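Local coordinates for spore coat polysaccharide biosynthesis protein spsE (Bacillus subtilis, PDB 1VLI) that probably acts as an N-acylneuraminate-9-phosphate synthase and takes part in making the spore coat polysaccharide, at residues 359-363 / 374-378; 318-323 / 365-371; 142-147 / 313-317; 146-152 / 348-353. All coordinates share one frame; numbering follows the deposited sequence.

Contacts 3 and 4 join the barrel domain to the C-terminal SAF domain, whereas contacts 1 and 2 tie together parts of the SAF domain itself. Contact 3 is the buried one, with aromatic packing beside a dense polar network; the other three are partly buried. Contacts 3 and 4 share Asn146 and His147 in the loop before helix 148-155, but contact 4 runs from proline packing out to an ion pair near solvent. Contact 2 rests chiefly on backbone pairing and a threonine hydroxyl. Contact 1, in loops near the C-terminus, combines one backbone bond with an arginine-aspartate pair, and it touches contact 2 where Asp375 packs on Ile365.

Contact 1 (359-363 / 374-378); sequences VRAVR and DDILL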
loop_
_atom_site.group_PDB
_atom_site.type_symbol
_atom_site.label_atom_id
_atom_site.label_comp_id
_atom_site.label_asym_id
_atom_site.label_seq_id
_atom_site.Cartn_x
_atom_site.Cartn_y
_atom_site.Cartn_z
ATOM N N VAL A 359 -2.352 29.737 9.341
ATOM C CA VAL A 359 -3.704 30.094 8.949
ATOM C C VAL A 359 -4.600 29.908 10.176
ATOM O O VAL A 359 -4.269 29.100 11.039
ATOM C CB VAL A 359 -4.142 29.210 7.782
ATOM C CG1 VAL A 359 -5.600 29.405 7.475
ATOM C CG2 VAL A 359 -3.293 29.532 6.576
ATOM N N ARG A 360 -5.716 30.643 10.246
ATOM C CA ARG A 360 -6.634 30.628 11.415
ATOM C C ARG A 360 -8.089 30.287 11.055
ATOM O O ARG A 360 -8.536 30.576 9.904
ATOM C CB ARG A 360 -6.619 31.990 12.082
ATOM C CG ARG A 360 -5.275 32.383 12.640
ATOM C CD ARG A 360 -5.250 33.812 13.158
ATOM N NE ARG A 360 -3.941 34.127 13.724
ATOM C CZ ARG A 360 -3.631 33.993 15.018
ATOM N NH1 ARG A 360 -4.532 33.530 15.882
ATOM N NH2 ARG A 360 -2.415 34.320 15.447
ATOM N N ALA A 361 -8.838 29.696 12.037
ATOM C CA ALA A 361 -10.247 29.340 11.767
ATOM C C ALA A 361 -11.116 30.603 11.641
ATOM O O ALA A 361 -10.943 31.577 12.407
ATOM C CB ALA A 361 -10.785 28.434 12.895
ATOM N N VAL A 362 -12.075 30.599 10.712
ATOM C CA VAL A 362 -13.024 31.731 10.679
ATOM C C VAL A 362 -14.336 31.466 11.413
ATOM O O VAL A 362 -15.178 32.342 11.519
ATOM C CB VAL A 362 -13.263 32.293 9.261
ATOM C CG1 VAL A 362 -11.941 32.631 8.608
ATOM C CG2 VAL A 362 -14.096 31.343 8.400
ATOM N N ARG A 363 -14.501 30.253 11.918
ATOM C CA ARG A 363 -15.639 29.903 12.764
ATOM C C ARG A 363 -15.257 28.695 13.611
ATOM O O ARG A 363 -14.303 27.987 13.285
ATOM C CB ARG A 363 -16.854 29.550 11.915
ATOM C CG ARG A 363 -16.596 28.431 10.894
ATOM C CD ARG A 363 -17.719 28.259 9.889
ATOM N NE ARG A 363 -17.699 26.958 9.222
ATOM C CZ ARG A 363 -18.641 26.552 8.371
ATOM N NH1 ARG A 363 -19.666 27.352 8.099
ATOM N NH2 ARG A 363 -18.571 25.358 7.785
ATOM N N ASP A 374 -15.586 26.624 4.146
ATOM C CA ASP A 374 -16.267 27.605 4.952
ATOM C C ASP A 374 -15.640 27.814 6.320
ATOM O O ASP A 374 -15.949 28.798 6.983
ATOM C CB ASP A 374 -17.721 27.213 5.096
ATOM C CG ASP A 374 -18.560 27.638 3.903
ATOM O OD1 ASP A 374 -18.044 28.276 2.950
ATOM O OD2 ASP A 374 -19.766 27.366 3.837
ATOM N N ASP A 375 -14.767 26.894 6.735
ATOM C CA ASP A 375 -14.078 26.991 8.015
ATOM C C ASP A 375 -12.901 27.938 7.885
ATOM O O ASP A 375 -12.411 28.429 8.886
ATOM C CB ASP A 375 -13.567 25.603 8.478
ATOM C CG ASP A 375 -14.706 24.599 8.744
ATOM O OD1 ASP A 375 -15.803 25.069 9.131
ATOM O OD2 ASP A 375 -14.608 23.336 8.591
ATOM N N ILE A 376 -12.436 28.175 6.653
ATOM C CA ILE A 376 -11.218 28.982 6.428
ATOM C C ILE A 376 -11.396 30.260 5.617
ATOM O O ILE A 376 -10.546 31.153 5.705
ATOM C CB ILE A 376 -10.045 28.143 5.854
ATOM C CG1 ILE A 376 -10.503 27.196 4.772
ATOM C CG2 ILE A 376 -9.398 27.270 6.943
ATOM C CD1 ILE A 376 -9.733 25.911 4.805
ATOM N N LEU A 377 -12.503 30.365 4.872
ATOM C CA LEU A 377 -12.760 31.514 4.007
ATOM C C LEU A 377 -13.758 32.520 4.582
ATOM O O LEU A 377 -14.860 32.167 5.050
ATOM C CB LEU A 377 -13.168 31.052 2.605
ATOM C CG LEU A 377 -12.070 30.276 1.869
ATOM C CD1 LEU A 377 -12.623 29.647 0.606
ATOM C CD2 LEU A 377 -10.826 31.151 1.568
ATOM N N LEU A 378 -13.339 33.782 4.563
ATOM C CA LEU A 378 -14.085 34.849 5.210
ATOM C C LEU A 378 -15.278 35.195 4.326
ATOM O O LEU A 378 -15.116 35.419 3.136
ATOM C CB LEU A 378 -13.190 36.075 5.424
ATOM C CG LEU A 378 -13.743 37.142 6.368
ATOM C CD1 LEU A 378 -13.140 36.923 7.736
ATOM C CD2 LEU A 378 -13.470 38.571 5.874
#
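The guanidinium group of Arg363 lies with one face on Asp374 CB, which stands 3.2 Å above its plane and toward the rim, while at its edge Asp375 OD1 sits nearly in plane. Arg363 NE gives the strong part of this salt bridge, reaching Asp375 OD1 at 2.7 Å, and Arg363 NH2 adds a weak bond to the same oxygen. The carboxylate is turned 53° from the guanidinium plane, yet NE meets OD1 almost along the C-O direction. Arg363 gets there by a first torsion that puts CG between the backbone N and the carbonyl carbon (chi1 55°), followed by an extended run to NE. The Asp374 carboxylate, with OD2 4.3 Å from Arg363 NH1, probably adds some attraction of charge, but it lies well out of the guanidinium plane and no N-H points at it. With an alanine in place of Asp375, the Arg363 charge would probably lose its mate and the guanidinium would be freer to swing off Asp374.

Beside the salt bridge, Val362 N donates to Asp375 O at 2.9 Å, almost straight at 176°. The two branches of Val362 lie against backbone oxygens of the other segment: CG1 is 3.5 Å from Ile376 O, and CG2 touches Asp374 O. Both segments are SAF-domain loops after helix 352-356; Val359 and Ala361 bond through their backbones to the 327-330 region, and Ile376 packs on Phe330.

Contact 2 (318-323 / 365-371); sequences IFTTAP and IPADTGI
Phe319 and Gly370 form a single antiparallel beta bridge, a non-hydrogen-bonded pair that joins strand 317-320 of the SAF domain to a loop from the domain's C-terminal part. The flanking bonds define it: Ile371 N donates to Ile318 O at 2.8 Å, and Thr320 N to Thr369 O at 3.0 Å. Beyond the bridge the pairing gives way to a loop, where Asp368 N reaches Thr320 O from above the carbonyl plane.

Thr320 meets this loop through both branches of its side chain. With OG1 between its backbone N and carbonyl carbon (chi1 45°), the hydroxyl points into the loop, accepts a straight bond from Thr369 N at 2.9 Å and lies 2.7 Å from Pro366 O. Its methyl CG2 turns instead to the apolar side, touching Ile365 CG2 and Ile371 CD1. One residue earlier, the Phe319 ring lies with one face over Gly370 CA, Phe319 CD2 lying 3.4 Å from Gly370 CA, and has Asp368 O near its edge. Replacing Phe319 by an alanine is likely to uncover the Gly370 peptide and leave Lys343 without its cation-pi partner. Ile318 CG2 packs on Ile371 CG1 at 3.7 Å, and Pro323 CD meets Ala367 CB farther along.

The strand's other neighbour is the antiparallel strand 335-338: Phe319 bonds to Ala336 through the backbone, and Ile318 and Ile371 both lean on Ile335.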
loop_
_atom_site.group_PDB
_atom_site.type_symbol
_atom_site.label_atom_id
_atom_site.label_comp_id
_atom_site.label_asym_id
_atom_site.label_seq_id
_atom_site.Cartn_x
_atom_site.Cartn_y
_atom_site.Cartn_z
ATOM N N ILE A 318 -8.417 16.207 5.777
ATOM C CA ILE A 318 -7.978 16.937 6.938
ATOM C C ILE A 318 -9.100 17.042 7.964
ATOM O O ILE A 318 -10.194 17.541 7.653
ATOM C CB ILE A 318 -7.476 18.322 6.521
ATOM C CG1 ILE A 318 -6.313 18.186 5.545
ATOM C CG2 ILE A 318 -7.047 19.078 7.742
ATOM C CD1 ILE A 318 -5.808 19.487 5.037
ATOM N N PHE A 319 -8.813 16.597 9.190
ATOM C CA PHE A 319 -9.832 16.474 10.233
ATOM C C PHE A 319 -9.387 17.137 11.491
ATOM O O PHE A 319 -8.205 17.156 11.765
ATOM C CB PHE A 319 -10.102 15.005 10.532
ATOM C CG PHE A 319 -11.004 14.343 9.537
ATOM C CD1 PHE A 319 -10.489 13.769 8.382
ATOM C CD2 PHE A 319 -12.383 14.304 9.750
ATOM C CE1 PHE A 319 -11.339 13.168 7.435
ATOM C CE2 PHE A 319 -13.235 13.702 8.824
ATOM C CZ PHE A 319 -12.703 13.138 7.660
ATOM N N THR A 320 -10.327 17.690 12.252
ATOM C CA THR A 320 -10.012 18.250 13.558
ATOM C C THR A 320 -9.791 17.118 14.563
ATOM O O THR A 320 -10.571 16.155 14.617
ATOM C CB THR A 320 -11.133 19.151 14.065
ATOM O OG1 THR A 320 -12.391 18.507 13.836
ATOM C CG2 THR A 320 -11.222 20.437 13.243
ATOM N N THR A 321 -8.724 17.234 15.340
ATOM C CA THR A 321 -8.467 16.292 16.434
ATOM C C THR A 321 -8.995 16.801 17.789
ATOM O O THR A 321 -9.079 16.023 18.747
ATOM C CB THR A 321 -6.973 15.963 16.550
ATOM O OG1 THR A 321 -6.232 17.171 16.698
ATOM C CG2 THR A 321 -6.446 15.405 15.286
ATOM N N ALA A 322 -9.328 18.099 17.864
ATOM C CA ALA A 322 -9.922 18.757 19.043
ATOM C C ALA A 322 -10.935 19.799 18.534
ATOM O O ALA A 322 -10.994 20.019 17.343
ATOM C CB ALA A 322 -8.833 19.425 19.885
ATOM N N PRO A 323 -11.762 20.416 19.384
ATOM C CA PRO A 323 -12.584 21.536 18.908
ATOM C C PRO A 323 -11.706 22.751 18.584
ATOM O O PRO A 323 -10.804 23.102 19.351
ATOM C CB PRO A 323 -13.508 21.843 20.103
ATOM C CG PRO A 323 -13.412 20.676 20.992
ATOM C CD PRO A 323 -12.030 20.115 20.802
ATOM N N ILE A 365 -15.068 25.036 14.868
ATOM C CA ILE A 365 -15.166 23.723 14.239
ATOM C C ILE A 365 -15.215 22.683 15.353
ATOM O O ILE A 365 -14.364 22.700 16.250
ATOM C CB ILE A 365 -13.975 23.470 13.316
ATOM C CG1 ILE A 365 -13.600 24.757 12.572
ATOM C CG2 ILE A 365 -14.300 22.352 12.336
ATOM C CD1 ILE A 365 -12.286 24.698 11.821
ATOM N N PRO A 366 -16.229 21.812 15.339
ATOM C CA PRO A 366 -16.300 20.711 16.305
ATOM C C PRO A 366 -15.114 19.736 16.138
ATOM O O PRO A 366 -14.507 19.676 15.062
ATOM C CB PRO A 366 -17.627 20.031 15.954
ATOM C CG PRO A 366 -18.429 21.095 15.218
ATOM C CD PRO A 366 -17.401 21.840 14.435
ATOM N N ALA A 367 -14.769 18.991 17.184
ATOM C CA ALA A 367 -13.717 17.972 17.058
ATOM C C ALA A 367 -14.244 16.896 16.142
ATOM O O ALA A 367 -15.460 16.793 15.965
ATOM C CB ALA A 367 -13.378 17.388 18.399
ATOM N N ASP A 368 -13.340 16.116 15.546
ATOM C CA ASP A 368 -13.702 14.966 14.707
ATOM C C ASP A 368 -14.501 15.278 13.457
ATOM O O ASP A 368 -15.280 14.445 12.987
ATOM C CB ASP A 368 -14.472 13.953 15.531
ATOM C CG ASP A 368 -13.579 12.941 16.123
ATOM O OD1 ASP A 368 -13.303 11.957 15.384
ATOM O OD2 ASP A 368 -13.080 13.067 17.283
ATOM N N THR A 369 -14.301 16.469 12.919
ATOM C CA THR A 369 -15.054 16.919 11.770
ATOM C C THR A 369 -14.063 17.208 10.659
ATOM O O THR A 369 -12.986 17.760 10.909
ATOM C CB THR A 369 -15.833 18.176 12.162
ATOM O OG1 THR A 369 -16.492 17.911 13.403
ATOM C CG2 THR A 369 -16.989 18.455 11.189
ATOM N N GLY A 370 -14.397 16.796 9.441
ATOM C CA GLY A 370 -13.556 17.132 8.330
ATOM C C GLY A 370 -13.645 18.610 8.013
ATOM O O GLY A 370 -14.751 19.178 7.933
ATOM N N ILE A 371 -12.471 19.210 7.806
ATOM C CA ILE A 371 -12.328 20.604 7.407
ATOM C C ILE A 371 -12.932 20.827 6.041
ATOM O O ILE A 371 -12.853 19.995 5.172
ATOM C CB ILE A 371 -10.854 21.015 7.365
ATOM C CG1 ILE A 371 -10.201 20.785 8.720
ATOM C CG2 ILE A 371 -10.723 22.505 7.005
ATOM C CD1 ILE A 371 -10.678 21.725 9.751
#

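Contact 3 (142-147 / 313-317); sequences SYEINH and FAYRG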
loop_
_atom_site.group_PDB
_atom_site.type_symbol
_atom_site.label_atom_id
_atom_site.label_comp_id
_atom_site.label_asym_id
_atom_site.label_seq_id
_atom_site.Cartn_x
_atom_site.Cartn_y
_atom_site.Cartn_z
ATOM N N SER A 142 -3.462 1.886 -0.704
ATOM C CA SER A 142 -4.252 2.686 -1.637
ATOM C C SER A 142 -4.854 3.933 -1.002
ATOM O O SER A 142 -4.827 5.004 -1.613
ATOM C CB SER A 142 -5.369 1.844 -2.269
ATOM O OG SER A 142 -4.831 0.780 -3.041
ATOM N N TYR A 143 -5.384 3.807 0.219
ATOM C CA TYR A 143 -6.135 4.922 0.838
ATOM C C TYR A 143 -5.242 6.059 1.325
ATOM O O TYR A 143 -5.723 7.166 1.557
ATOM C CB TYR A 143 -7.081 4.436 1.943
ATOM C CG TYR A 143 -8.092 3.433 1.449
ATOM C CD1 TYR A 143 -8.708 3.594 0.194
ATOM C CD2 TYR A 143 -8.430 2.312 2.213
ATOM C CE1 TYR A 143 -9.640 2.671 -0.293
ATOM C CE2 TYR A 143 -9.372 1.373 1.738
ATOM C CZ TYR A 143 -9.974 1.568 0.484
ATOM O OH TYR A 143 -10.897 0.671 -0.002
ATOM N N GLU A 144 -3.945 5.787 1.433
ATOM C CA GLU A 144 -2.945 6.820 1.664
ATOM C C GLU A 144 -2.317 7.367 0.386
ATOM O O GLU A 144 -1.287 8.046 0.446
ATOM C CB GLU A 144 -1.830 6.290 2.576
ATOM C CG GLU A 144 -2.192 6.248 4.055
ATOM C CD GLU A 144 -3.278 5.244 4.378
ATOM O OE1 GLU A 144 -3.119 4.077 3.982
ATOM O OE2 GLU A 144 -4.276 5.612 5.042
ATOM N N ILE A 145 -2.899 7.084 -0.778
ATOM C CA ILE A 145 -2.335 7.632 -2.013
ATOM C C ILE A 145 -2.276 9.166 -2.010
ATOM O O ILE A 145 -1.470 9.763 -2.723
ATOM C CB ILE A 145 -3.073 7.124 -3.262
ATOM C CG1 ILE A 145 -2.229 7.384 -4.492
ATOM C CG2 ILE A 145 -4.521 7.751 -3.413
ATOM C CD1 ILE A 145 -2.735 6.602 -5.716
ATOM N N ASN A 146 -3.102 9.800 -1.186
ATOM C CA ASN A 146 -3.186 11.262 -1.163
ATOM C C ASN A 146 -2.689 11.822 0.154
ATOM O O ASN A 146 -2.913 12.990 0.449
ATOM C CB ASN A 146 -4.631 11.739 -1.465
ATOM C CG ASN A 146 -5.588 11.468 -0.311
ATOM O OD1 ASN A 146 -5.325 10.594 0.530
ATOM N ND2 ASN A 146 -6.712 12.212 -0.259
ATOM N N HIS A 147 -1.994 11.000 0.940
ATOM C CA HIS A 147 -1.411 11.480 2.171
ATOM C C HIS A 147 -0.076 12.075 1.808
ATOM O O HIS A 147 1.008 11.489 2.069
ATOM C CB HIS A 147 -1.226 10.342 3.171
ATOM C CG HIS A 147 -0.928 10.802 4.557
ATOM N ND1 HIS A 147 -0.385 12.041 4.836
ATOM C CD2 HIS A 147 -1.108 10.191 5.750
ATOM C CE1 HIS A 147 -0.242 12.171 6.142
ATOM N NE2 HIS A 147 -0.663 11.058 6.720
ATOM N N PHE A 313 -14.905 8.927 -0.386
ATOM C CA PHE A 313 -15.274 8.527 0.982
ATOM C C PHE A 313 -14.222 7.703 1.759
ATOM O O PHE A 313 -14.420 7.459 2.955
ATOM C CB PHE A 313 -16.662 7.826 1.016
ATOM C CG PHE A 313 -16.636 6.326 0.692
ATOM C CD1 PHE A 313 -16.364 5.372 1.690
ATOM C CD2 PHE A 313 -16.927 5.865 -0.602
ATOM C CE1 PHE A 313 -16.342 3.982 1.396
ATOM C CE2 PHE A 313 -16.915 4.477 -0.904
ATOM C CZ PHE A 313 -16.622 3.538 0.100
ATOM N N ALA A 314 -13.129 7.278 1.105
ATOM C CA ALA A 314 -12.136 6.408 1.770
ATOM C C ALA A 314 -10.665 6.870 1.808
ATOM O O ALA A 314 -9.925 6.452 2.722
ATOM C CB ALA A 314 -12.235 4.960 1.258
ATOM N N TYR A 315 -10.241 7.710 0.850
ATOM C CA TYR A 315 -8.931 8.374 0.932
ATOM C C TYR A 315 -8.872 9.308 2.129
ATOM O O TYR A 315 -9.899 9.587 2.746
ATOM C CB TYR A 315 -8.642 9.184 -0.307
ATOM C CG TYR A 315 -8.402 8.354 -1.516
ATOM C CD1 TYR A 315 -8.363 6.954 -1.429
ATOM C CD2 TYR A 315 -8.186 8.951 -2.761
ATOM C CE1 TYR A 315 -8.144 6.161 -2.567
ATOM C CE2 TYR A 315 -7.956 8.148 -3.919
ATOM C CZ TYR A 315 -7.948 6.770 -3.799
ATOM O OH TYR A 315 -7.715 5.980 -4.885
ATOM N N ARG A 316 -7.682 9.814 2.448
ATOM C CA ARG A 316 -7.538 10.692 3.611
ATOM C C ARG A 316 -8.046 12.112 3.345
ATOM O O ARG A 316 -8.192 12.533 2.183
ATOM C CB ARG A 316 -6.086 10.726 4.093
ATOM C CG ARG A 316 -5.496 9.347 4.431
ATOM C CD ARG A 316 -4.626 9.353 5.686
ATOM N NE ARG A 316 -4.339 8.000 6.136
ATOM C CZ ARG A 316 -3.797 7.685 7.320
ATOM N NH1 ARG A 316 -3.482 8.608 8.220
ATOM N NH2 ARG A 316 -3.609 6.428 7.629
ATOM N N GLY A 317 -8.334 12.835 4.424
ATOM C CA GLY A 317 -8.606 14.251 4.373
ATOM C C GLY A 317 -8.155 14.905 5.660
ATOM O O GLY A 317 -7.596 14.243 6.555
#
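Ile145 CG2 rests over one face of the Tyr315 ring, 3.7 Å from its centroid and 22° off the normal, in a CH-pi contact at the centre of this interface. It joins a loop of the TIM-barrel domain, between strand 138-140 and helix 148-155, to the linker that leads into the SAF domain. At its rim the Tyr315 ring meets a second tyrosine: Tyr143 CD1 lies 3.7 Å from Tyr315 CD1, the two side chains crossing at about a right angle. Ala314 CB then lies over a face of the Tyr143 ring, 4.0 Å from its centroid. The far end of Tyr315 is held in the barrel, where its OH bonds to Ala166 O. The side chain of Ser142, whose OG bonds to Ala166 N, lies about 8 Å from the bound zinc ion.

Outward from the rings the chemistry turns polar. The Asn146 amide pairs with the backbone of Arg316 at both ends: OD1 accepts from Arg316 N in the carbonyl plane, on a lone pair, and ND2 donates to Arg316 O at 2.9 Å. A type I turn runs from Glu144 to His147, with His147 N bonded to Glu144 O. Arg316 CD touches the His147 ring, and Arg316 NH1 bonds to Val337 O. A bend at chi2 (67°) brings Glu144 OE2, also bridged to Arg339, to the side of the guanidinium: OE2 takes Arg316 NE at 2.6 Å on its anti lone pair, while Arg316 NH2 at 2.8 Å comes from above the carboxylate plane.

Contact 4 (146-152 / 348-353); sequences NHLPLLK and HPRFFE
Asn146 O sits against the ring of Pro349, 3.1 Å from CB and 3.3 Å from CG, in the closest part of this contact. Asn146 ND2, already bonded to Arg316 O, lies against Pro349 CD. With CG beside its carbonyl carbon (chi1 -166°), His348 brings NE2 to 3.6 Å from Asn146 CB, the imidazole nearly at right angles to the amide plane (88°). Arg350, which forms a salt bridge with Glu175, donates from N to His348 ND1 in the ring plane at 2.8 Å and lays NH2 over the centre of one face, while Pro349 CD lies over the other, toward the rim.

The arrangement brings two helix beginnings together across the domain junction. His147, the centre of an inverse gamma turn, is the N-cap of helix 148-155, and Phe351 occupies the same position before helix 352-356. Pro149 CG packs on Phe352 CB at 4.1 Å, and Leu148 CD1 lies alongside Arg350 CB at 3.7 Å.

The outer end is looser. Lys152 and the exposed Glu353 come from opposite directions into a salt bridge, Lys152 NZ meeting Glu353 OE1 at 3.2 Å on the syn side, somewhat out of the carboxylate plane, with a weak bond to OE2.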
loop_
_atom_site.group_PDB
_atom_site.type_symbol
_atom_site.label_atom_id
_atom_site.label_comp_id
_atom_site.label_asym_id
_atom_site.label_seq_id
_atom_site.Cartn_x
_atom_site.Cartn_y
_atom_site.Cartn_z
ATOM N N ASN A 146 -3.102 9.800 -1.186
ATOM C CA ASN A 146 -3.186 11.262 -1.163
ATOM C C ASN A 146 -2.689 11.822 0.154
ATOM O O ASN A 146 -2.913 12.990 0.449
ATOM C CB ASN A 146 -4.631 11.739 -1.465
ATOM C CG ASN A 146 -5.588 11.468 -0.311
ATOM O OD1 ASN A 146 -5.325 10.594 0.530
ATOM N ND2 ASN A 146 -6.712 12.212 -0.259
ATOM N N HIS A 147 -1.994 11.000 0.940
ATOM C CA HIS A 147 -1.411 11.480 2.171
ATOM C C HIS A 147 -0.076 12.075 1.808
ATOM O O HIS A 147 1.008 11.489 2.069
ATOM C CB HIS A 147 -1.226 10.342 3.171
ATOM C CG HIS A 147 -0.928 10.802 4.557
ATOM N ND1 HIS A 147 -0.385 12.041 4.836
ATOM C CD2 HIS A 147 -1.108 10.191 5.750
ATOM C CE1 HIS A 147 -0.242 12.171 6.142
ATOM N NE2 HIS A 147 -0.663 11.058 6.720
ATOM N N LEU A 148 -0.158 13.258 1.222
ATOM C CA LEU A 148 0.995 13.920 0.638
ATOM C C LEU A 148 2.077 14.265 1.667
ATOM O O LEU A 148 3.255 14.065 1.384
ATOM C CB LEU A 148 0.570 15.137 -0.202
ATOM C CG LEU A 148 -0.444 14.920 -1.353
ATOM C CD1 LEU A 148 -0.392 16.143 -2.228
ATOM C CD2 LEU A 148 -0.204 13.644 -2.232
ATOM N N PRO A 149 1.721 14.759 2.852
ATOM C CA PRO A 149 2.748 14.964 3.894
ATOM C C PRO A 149 3.468 13.651 4.251
ATOM O O PRO A 149 4.696 13.642 4.395
ATOM C CB PRO A 149 1.952 15.551 5.063
ATOM C CG PRO A 149 0.713 16.203 4.376
ATOM C CD PRO A 149 0.386 15.189 3.322
ATOM N N LEU A 150 2.725 12.545 4.325
ATOM C CA LEU A 150 3.347 11.242 4.513
ATOM C C LEU A 150 4.244 10.851 3.345
ATOM O O LEU A 150 5.353 10.354 3.565
ATOM C CB LEU A 150 2.313 10.146 4.772
ATOM C CG LEU A 150 2.877 8.715 4.839
ATOM C CD1 LEU A 150 3.852 8.492 6.084
ATOM C CD2 LEU A 150 1.780 7.681 4.800
ATOM N N LEU A 151 3.795 11.064 2.107
ATOM C CA LEU A 151 4.614 10.659 0.966
ATOM C C LEU A 151 5.929 11.432 0.952
ATOM O O LEU A 151 6.951 10.894 0.589
ATOM C CB LEU A 151 3.861 10.824 -0.376
ATOM C CG LEU A 151 2.584 9.997 -0.545
ATOM C CD1 LEU A 151 1.862 10.387 -1.838
ATOM C CD2 LEU A 151 2.828 8.464 -0.497
ATOM N N LYS A 152 5.879 12.705 1.330
ATOM C CA LYS A 152 7.033 13.595 1.372
ATOM C C LYS A 152 7.985 13.135 2.476
ATOM O O LYS A 152 9.199 13.124 2.313
ATOM C CB LYS A 152 6.516 14.998 1.670
ATOM C CG LYS A 152 7.426 16.151 1.314
ATOM C CD LYS A 152 6.871 17.468 1.889
ATOM C CE LYS A 152 7.578 18.719 1.325
ATOM N NZ LYS A 152 6.626 19.782 0.822
ATOM N N HIS A 348 -8.702 18.169 1.044
ATOM C CA HIS A 348 -7.589 17.343 0.546
ATOM C C HIS A 348 -6.279 17.584 1.315
ATOM O O HIS A 348 -5.948 18.724 1.624
ATOM C CB HIS A 348 -7.351 17.631 -0.919
ATOM C CG HIS A 348 -6.482 16.622 -1.574
ATOM N ND1 HIS A 348 -5.110 16.631 -1.453
ATOM C CD2 HIS A 348 -6.787 15.551 -2.332
ATOM C CE1 HIS A 348 -4.603 15.617 -2.130
ATOM N NE2 HIS A 348 -5.603 14.943 -2.669
ATOM N N PRO A 349 -5.553 16.522 1.664
ATOM C CA PRO A 349 -4.269 16.670 2.338
ATOM C C PRO A 349 -3.239 17.604 1.672
ATOM O O PRO A 349 -2.270 18.001 2.334
ATOM C CB PRO A 349 -3.748 15.229 2.370
ATOM C CG PRO A 349 -4.975 14.451 2.512
ATOM C CD PRO A 349 -5.927 15.100 1.541
ATOM N N ARG A 350 -3.426 17.963 0.401
ATOM C CA ARG A 350 -2.493 18.909 -0.264
ATOM C C ARG A 350 -2.520 20.289 0.417
ATOM O O ARG A 350 -1.646 21.121 0.186
ATOM C CB ARG A 350 -2.756 19.020 -1.795
ATOM C CG ARG A 350 -3.912 19.973 -2.188
ATOM C CD ARG A 350 -4.120 20.198 -3.713
ATOM N NE ARG A 350 -4.343 18.936 -4.396
ATOM C CZ ARG A 350 -5.519 18.331 -4.552
ATOM N NH1 ARG A 350 -6.651 18.867 -4.098
ATOM N NH2 ARG A 350 -5.559 17.159 -5.171
ATOM N N PHE A 351 -3.506 20.543 1.271
ATOM C CA PHE A 351 -3.567 21.836 1.948
ATOM C C PHE A 351 -3.061 21.804 3.368
ATOM O O PHE A 351 -3.124 22.810 4.048
ATOM C CB PHE A 351 -4.988 22.419 1.906
ATOM C CG PHE A 351 -5.567 22.514 0.494
ATOM C CD1 PHE A 351 -5.200 23.562 -0.370
ATOM C CD2 PHE A 351 -6.463 21.556 0.033
ATOM C CE1 PHE A 351 -5.750 23.670 -1.636
ATOM C CE2 PHE A 351 -7.022 21.659 -1.228
ATOM C CZ PHE A 351 -6.652 22.717 -2.073
ATOM N N PHE A 352 -2.511 20.683 3.817
ATOM C CA PHE A 352 -2.172 20.556 5.220
ATOM C C PHE A 352 -1.031 21.509 5.621
ATOM O O PHE A 352 -1.147 22.245 6.624
ATOM C CB PHE A 352 -1.873 19.096 5.574
ATOM C CG PHE A 352 -1.636 18.876 7.041
ATOM C CD1 PHE A 352 -2.710 18.731 7.922
ATOM C CD2 PHE A 352 -0.345 18.820 7.543
ATOM C CE1 PHE A 352 -2.504 18.531 9.279
ATOM C CE2 PHE A 352 -0.125 18.624 8.896
ATOM C CZ PHE A 352 -1.211 18.477 9.771
ATOM N N GLU A 353 0.049 21.518 4.835
ATOM C CA GLU A 353 1.149 22.465 5.050
ATOM C C GLU A 353 0.681 23.911 5.124
ATOM O O GLU A 353 1.000 24.623 6.075
ATOM C CB GLU A 353 2.216 22.296 3.973
ATOM C CG GLU A 353 3.388 21.444 4.424
ATOM C CD GLU A 353 4.035 20.691 3.270
ATOM O OE1 GLU A 353 4.251 21.320 2.209
ATOM O OE2 GLU A 353 4.323 19.471 3.425
#